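Local coordinates for NikO protein (Streptomyces tendae, PDB 4FQD) that transfers an enolpyruvyl group in the biosynthesis of the antibiotic nikkomycin and belongs to the MurA subfamily of the EPSP synthases, at residues D342-L347 and H367-A372; Y359-V364 and D386-V391. The protein carries 4 engineered substitutions. All coordinates share one frame; numbering follows the deposited sequence.

How the interactions relate
The centres of the two interactions lie about 9 Å apart, in one helix-and-sheet layer of the chain. Their segments alternate along the sequence: 342-347 leads into helix 344-351; segment 359-364 runs along the following strand; segment 367-372 is the loop leading to helix 372-378; and segment 386-391 returns on strand 388-393. Interaction 2 therefore pairs the two middle strands of a four-stranded mixed sheet, while interaction 1 ties the start of the helix packed on that sheet to the loop that follows strand 356-362. Gln344 and Phe369 of interaction 1 both reach interaction 2, the first at Ile360 and Glu362, the second at Leu389 and Thr387, so helix, loop and sheet form one buried unit.

Interaction 1 (D342-L347 and H367-A372); sequences DSQPFL and HRFGFA
Asp342 OD1 is gripped by both terminal nitrogens of Arg368, which meet it end-on in a salt bridge: NH2 lies 2.5 Å from OD1, and NH1 stands 2.8 Å from the same oxygen. OD1 sits at the edge of the guanidinium, practically in its plane, but the carboxylate itself is turned 68° from that plane. NH2 uses the anti lone pair of OD1, whereas NH1 comes in from above the carboxylate plane. Arg368 gets there with CG wedged between its backbone N and carbonyl carbon (chi1 65°) and a bend at chi3 that swings the guanidinium toward Asp342. With an alanine here, OD1 would probably lose both donors, and the loop its charged tie to the start of helix 344-351.

Deeper in, the Gln344 side chain runs across that of Phe369, its amide plane tilted 61° from the ring. Its OE1 lies 3.3 Å from Phe369 CE1 and, at the edge of the neighbouring ring, 3.5 Å from Phe371 CE1. The other end of the amide, NE2, is hydrogen-bonded to Glu362. Pro345 works on a face instead: its CB sits 3.9 Å from the centroid of the Phe371 ring in a CH-pi contact, and its CG packs 3.7 Å from Phe371 CE1. A type I beta turn from Phe369 to Ala372 places the two phenylalanines, and Phe371 also touches Ala411 of helix 409-419.

A sulfate ion about 4 Å from the Asp342 side chain may mark a pocket beside this polar end. The arrangement belongs to the inverse beta/alpha barrel of the EPSP synthase family: the approach to helix 344-351 and its first residues are joined to the loop between a strand and the next helix.

Interaction 2 (Y359-V364 and D386-V391); sequences YIREAV and DTVLRV
Ile360 and Leu389 form the hydrogen-bonded pair at the middle of this antiparallel ladder. Ile360 N donates to Leu389 O over 2.7 Å, and the return bond from Leu389 N to Ile360 O, also 2.7 Å long, is almost perfectly straight (179°). Two residues on, Glu362 N reaches Thr387 O at 2.8 Å, just ahead of strand 388-393. The short strand axes run at 161° to each other.

Side chains on the face of Tyr359 and Arg361 add to this. The ring of Tyr359 lies side by side with the Arg390 chain, CE2 meeting Arg390 CG at 3.7 Å. Arg361 stretches out with CG anti to its backbone N (chi1 -167°), which carries its guanidinium across Val388. There Val388 CG2 stands 3.5 Å above the guanidinium plane, toward its rim. Thr387 OG1 lies 3.7 Å from Arg361 CG and shares a water with Arg361 NE, the arginine's link being weak.

The polar ends are held from within the segment and from outside. Glu362 turns away from the ladder, its OE2 accepting from Val364 N at 2.8 Å and its OE1 from Gln344. Arg390 forms a salt bridge with Asp392, while its NE donates to Ala185 of the second subunit, which also packs its Leu186 and Met187 on the Tyr359 and Arg390 face. On the face of Ile360 and Leu389, helix 344-351 touches Ile360 through Gln344 and Ala348, while strands 331-334 and 382-385 flank the pair and complete the sheet.

Interaction 1 (D342-L347 and H367-A372)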
loop_
_atom_site.group_PDB
_atom_site.type_symbol
_atom_site.label_atom_id
_atom_site.label_comp_id
_atom_site.label_asym_id
_atom_site.label_seq_id
_atom_site.Cartn_x
_atom_site.Cartn_y
_atom_site.Cartn_z
ATOM N N ASP A 342 -5.043 11.127 -8.888
ATOM C CA ASP A 342 -5.926 11.229 -10.046
ATOM C C ASP A 342 -5.793 10.028 -10.977
ATOM O O ASP A 342 -6.665 9.781 -11.811
ATOM C CB ASP A 342 -5.644 12.518 -10.821
ATOM C CG ASP A 342 -6.071 13.758 -10.065
ATOM O OD1 ASP A 342 -7.100 13.698 -9.360
ATOM O OD2 ASP A 342 -5.382 14.793 -10.174
ATOM N N SER A 343 -4.699 9.286 -10.834
ATOM C CA SER A 343 -4.443 8.129 -11.686
ATOM C C SER A 343 -5.180 6.893 -11.178
ATOM O O SER A 343 -5.515 5.993 -11.949
ATOM C CB SER A 343 -2.941 7.847 -11.764
ATOM O OG SER A 343 -2.238 8.959 -12.290
ATOM N N GLN A 344 -5.433 6.868 -9.875
ATOM C CA GLN A 344 -6.070 5.728 -9.217
ATOM C C GLN A 344 -7.431 5.266 -9.781
ATOM O O GLN A 344 -7.658 4.061 -9.901
ATOM C CB GLN A 344 -6.130 5.964 -7.700
ATOM C CG GLN A 344 -7.467 5.667 -7.059
ATOM C CD GLN A 344 -7.966 6.822 -6.217
ATOM O OE1 GLN A 344 -9.133 7.202 -6.296
ATOM N NE2 GLN A 344 -7.081 7.388 -5.402
ATOM N N PRO A 345 -8.338 6.202 -10.128
ATOM C CA PRO A 345 -9.622 5.726 -10.664
ATOM C C PRO A 345 -9.486 4.938 -11.968
ATOM O O PRO A 345 -10.237 3.987 -12.192
ATOM C CB PRO A 345 -10.397 7.024 -10.919
ATOM C CG PRO A 345 -9.805 8.005 -9.981
ATOM C CD PRO A 345 -8.349 7.662 -9.918
ATOM N N PHE A 346 -8.538 5.328 -12.813
ATOM C CA PHE A 346 -8.330 4.646 -14.084
ATOM C C PHE A 346 -7.664 3.290 -13.880
ATOM O O PHE A 346 -7.881 2.357 -14.652
ATOM C CB PHE A 346 -7.505 5.519 -15.028
ATOM C CG PHE A 346 -8.086 6.886 -15.243
ATOM C CD1 PHE A 346 -9.129 7.077 -16.133
ATOM C CD2 PHE A 346 -7.593 7.978 -14.549
ATOM C CE1 PHE A 346 -9.669 8.333 -16.330
ATOM C CE2 PHE A 346 -8.127 9.237 -14.742
ATOM C CZ PHE A 346 -9.167 9.415 -15.633
ATOM N N LEU A 347 -6.854 3.186 -12.833
ATOM C CA LEU A 347 -6.215 1.925 -12.486
ATOM C C LEU A 347 -7.233 0.971 -11.873
ATOM O O LEU A 347 -7.100 -0.250 -11.978
ATOM C CB LEU A 347 -5.055 2.166 -11.520
ATOM C CG LEU A 347 -3.937 3.052 -12.071
ATOM C CD1 LEU A 347 -2.901 3.351 -11.002
ATOM C CD2 LEU A 347 -3.289 2.396 -13.279
ATOM N N HIS A 367 -11.249 10.314 0.948
ATOM C CA HIS A 367 -12.621 10.328 0.446
ATOM C C HIS A 367 -12.748 10.790 -1.004
ATOM O O HIS A 367 -13.423 11.781 -1.286
ATOM C CB HIS A 367 -13.521 11.197 1.333
ATOM C CG HIS A 367 -13.891 10.557 2.632
ATOM N ND1 HIS A 367 -13.390 10.986 3.844
ATOM C CD2 HIS A 367 -14.705 9.513 2.911
ATOM C CE1 HIS A 367 -13.887 10.237 4.811
ATOM N NE2 HIS A 367 -14.687 9.335 4.273
ATOM N N ARG A 368 -12.097 10.083 -1.921
ATOM C CA ARG A 368 -12.321 10.327 -3.344
ATOM C C ARG A 368 -12.527 9.024 -4.116
ATOM O O ARG A 368 -12.037 8.851 -5.234
ATOM C CB ARG A 368 -11.214 11.190 -3.964
ATOM C CG ARG A 368 -9.834 10.567 -3.989
ATOM C CD ARG A 368 -8.870 11.441 -4.773
ATOM N NE ARG A 368 -9.237 11.555 -6.183
ATOM C CZ ARG A 368 -8.567 12.280 -7.073
ATOM N NH1 ARG A 368 -7.491 12.961 -6.700
ATOM N NH2 ARG A 368 -8.971 12.326 -8.336
ATOM N N PHE A 369 -13.267 8.110 -3.500
ATOM C CA PHE A 369 -13.696 6.890 -4.163
ATOM C C PHE A 369 -15.171 7.020 -4.512
ATOM O O PHE A 369 -15.916 6.041 -4.487
ATOM C CB PHE A 369 -13.470 5.681 -3.255
ATOM C CG PHE A 369 -12.023 5.364 -3.014
ATOM C CD1 PHE A 369 -11.100 5.452 -4.045
ATOM C CD2 PHE A 369 -11.582 4.985 -1.757
ATOM C CE1 PHE A 369 -9.766 5.162 -3.826
ATOM C CE2 PHE A 369 -10.248 4.694 -1.532
ATOM C CZ PHE A 369 -9.339 4.783 -2.568
ATOM N N GLY A 370 -15.588 8.242 -4.835
ATOM C CA GLY A 370 -16.975 8.523 -5.156
ATOM C C GLY A 370 -17.416 7.946 -6.488
ATOM O O GLY A 370 -18.608 7.918 -6.797
ATOM N N PHE A 371 -16.453 7.489 -7.281
ATOM C CA PHE A 371 -16.748 6.866 -8.566
ATOM C C PHE A 371 -17.151 5.406 -8.385
ATOM O O PHE A 371 -17.810 4.823 -9.246
ATOM C CB PHE A 371 -15.534 6.964 -9.497
ATOM C CG PHE A 371 -14.290 6.320 -8.946
ATOM C CD1 PHE A 371 -13.400 7.045 -8.172
ATOM C CD2 PHE A 371 -14.009 4.988 -9.207
ATOM C CE1 PHE A 371 -12.255 6.455 -7.665
ATOM C CE2 PHE A 371 -12.868 4.392 -8.703
ATOM C CZ PHE A 371 -11.990 5.127 -7.932
ATOM N N ALA A 372 -16.749 4.826 -7.258
ATOM C CA ALA A 372 -16.980 3.407 -6.979
ATOM C C ALA A 372 -18.448 2.945 -6.993
ATOM O O ALA A 372 -18.760 1.936 -7.625
ATOM C CB ALA A 372 -16.282 2.987 -5.676
#

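Interaction 2 (Y359-V364 and D386-V391)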
loop_
_atom_site.group_PDB
_atom_site.type_symbol
_atom_site.label_atom_id
_atom_site.label_comp_id
_atom_site.label_asym_id
_atom_site.label_seq_id
_atom_site.Cartn_x
_atom_site.Cartn_y
_atom_site.Cartn_z
ATOM N N TYR A 359 -6.046 -3.984 -4.819
ATOM C CA TYR A 359 -6.159 -3.181 -3.608
ATOM C C TYR A 359 -5.584 -1.788 -3.823
ATOM O O TYR A 359 -4.409 -1.634 -4.155
ATOM C CB TYR A 359 -5.453 -3.870 -2.440
ATOM C CG TYR A 359 -5.954 -5.268 -2.160
ATOM C CD1 TYR A 359 -5.398 -6.367 -2.804
ATOM C CD2 TYR A 359 -6.982 -5.490 -1.254
ATOM C CE1 TYR A 359 -5.852 -7.647 -2.552
ATOM C CE2 TYR A 359 -7.444 -6.767 -0.995
ATOM C CZ TYR A 359 -6.875 -7.841 -1.647
ATOM O OH TYR A 359 -7.330 -9.115 -1.393
ATOM N N ILE A 360 -6.419 -0.774 -3.634
ATOM C CA ILE A 360 -6.001 0.607 -3.835
ATOM C C ILE A 360 -6.130 1.417 -2.551
ATOM O O ILE A 360 -7.217 1.529 -1.984
ATOM C CB ILE A 360 -6.825 1.286 -4.945
ATOM C CG1 ILE A 360 -6.668 0.524 -6.264
ATOM C CG2 ILE A 360 -6.408 2.741 -5.102
ATOM C CD1 ILE A 360 -7.477 1.100 -7.405
ATOM N N ARG A 361 -5.015 1.976 -2.093
ATOM C CA ARG A 361 -5.019 2.793 -0.887
ATOM C C ARG A 361 -4.737 4.257 -1.201
ATOM O O ARG A 361 -3.768 4.581 -1.887
ATOM C CB ARG A 361 -3.996 2.275 0.123
ATOM C CG ARG A 361 -4.156 2.871 1.510
ATOM C CD ARG A 361 -3.087 2.360 2.451
ATOM N NE ARG A 361 -3.562 2.301 3.829
ATOM C CZ ARG A 361 -4.047 1.205 4.403
ATOM N NH1 ARG A 361 -4.114 0.072 3.720
ATOM N NH2 ARG A 361 -4.459 1.240 5.662
ATOM N N GLU A 362 -5.591 5.135 -0.689
ATOM C CA GLU A 362 -5.443 6.569 -0.892
ATOM C C GLU A 362 -4.688 7.206 0.270
ATOM O O GLU A 362 -5.119 7.121 1.420
ATOM C CB GLU A 362 -6.818 7.220 -1.041
ATOM C CG GLU A 362 -6.780 8.732 -1.086
ATOM C CD GLU A 362 -6.099 9.261 -2.329
ATOM O OE1 GLU A 362 -6.536 8.906 -3.444
ATOM O OE2 GLU A 362 -5.125 10.028 -2.190
ATOM N N ALA A 363 -3.564 7.848 -0.032
ATOM C CA ALA A 363 -2.742 8.465 1.004
ATOM C C ALA A 363 -2.497 9.950 0.748
ATOM O O ALA A 363 -1.545 10.528 1.273
ATOM C CB ALA A 363 -1.421 7.725 1.146
ATOM N N VAL A 364 -3.354 10.561 -0.063
ATOM C CA VAL A 364 -3.270 11.995 -0.326
ATOM C C VAL A 364 -4.618 12.668 -0.089
ATOM O O VAL A 364 -4.796 13.392 0.890
ATOM C CB VAL A 364 -2.798 12.292 -1.765
ATOM C CG1 VAL A 364 -2.730 13.793 -2.003
ATOM C CG2 VAL A 364 -1.445 11.649 -2.028
ATOM N N ASP A 386 -12.915 3.381 4.303
ATOM C CA ASP A 386 -12.063 4.523 4.632
ATOM C C ASP A 386 -11.116 4.898 3.488
ATOM O O ASP A 386 -11.545 5.448 2.473
ATOM C CB ASP A 386 -11.282 4.259 5.925
ATOM C CG ASP A 386 -10.655 5.515 6.500
ATOM O OD1 ASP A 386 -11.203 6.614 6.266
ATOM O OD2 ASP A 386 -9.618 5.402 7.188
ATOM N N THR A 387 -9.833 4.588 3.655
ATOM C CA THR A 387 -8.810 4.978 2.689
ATOM C C THR A 387 -8.554 3.893 1.655
ATOM O O THR A 387 -7.717 4.062 0.769
ATOM C CB THR A 387 -7.460 5.255 3.378
ATOM O OG1 THR A 387 -6.843 4.010 3.727
ATOM C CG2 THR A 387 -7.650 6.079 4.634
ATOM N N VAL A 388 -9.261 2.775 1.772
ATOM C CA VAL A 388 -8.980 1.616 0.934
ATOM C C VAL A 388 -10.115 1.286 -0.029
ATOM O O VAL A 388 -11.281 1.241 0.358
ATOM C CB VAL A 388 -8.662 0.373 1.795
ATOM C CG1 VAL A 388 -8.493 -0.866 0.921
ATOM C CG2 VAL A 388 -7.416 0.619 2.628
ATOM N N LEU A 389 -9.756 1.066 -1.289
ATOM C CA LEU A 389 -10.696 0.591 -2.296
ATOM C C LEU A 389 -10.217 -0.740 -2.862
ATOM O O LEU A 389 -9.044 -0.893 -3.205
ATOM C CB LEU A 389 -10.840 1.617 -3.421
ATOM C CG LEU A 389 -11.476 1.120 -4.723
ATOM C CD1 LEU A 389 -12.920 0.696 -4.500
ATOM C CD2 LEU A 389 -11.384 2.188 -5.803
ATOM N N ARG A 390 -11.126 -1.704 -2.954
ATOM C CA ARG A 390 -10.788 -3.013 -3.498
ATOM C C ARG A 390 -11.670 -3.348 -4.694
ATOM O O ARG A 390 -12.880 -3.131 -4.664
ATOM C CB ARG A 390 -10.927 -4.094 -2.425
ATOM C CG ARG A 390 -10.383 -5.453 -2.838
ATOM C CD ARG A 390 -11.374 -6.554 -2.511
ATOM N NE ARG A 390 -11.901 -6.430 -1.155
ATOM C CZ ARG A 390 -13.132 -6.778 -0.796
ATOM N NH1 ARG A 390 -13.972 -7.274 -1.695
ATOM N NH2 ARG A 390 -13.526 -6.629 0.461
ATOM N N VAL A 391 -11.054 -3.871 -5.749
ATOM C CA VAL A 391 -11.788 -4.303 -6.930
ATOM C C VAL A 391 -11.664 -5.813 -7.109
ATOM O O VAL A 391 -10.559 -6.349 -7.191
ATOM C CB VAL A 391 -11.287 -3.589 -8.203
ATOM C CG1 VAL A 391 -11.994 -4.136 -9.435
ATOM C CG2 VAL A 391 -11.498 -2.087 -8.085
HETATM O O HOH W 1 -4.438 5.063 5.436
#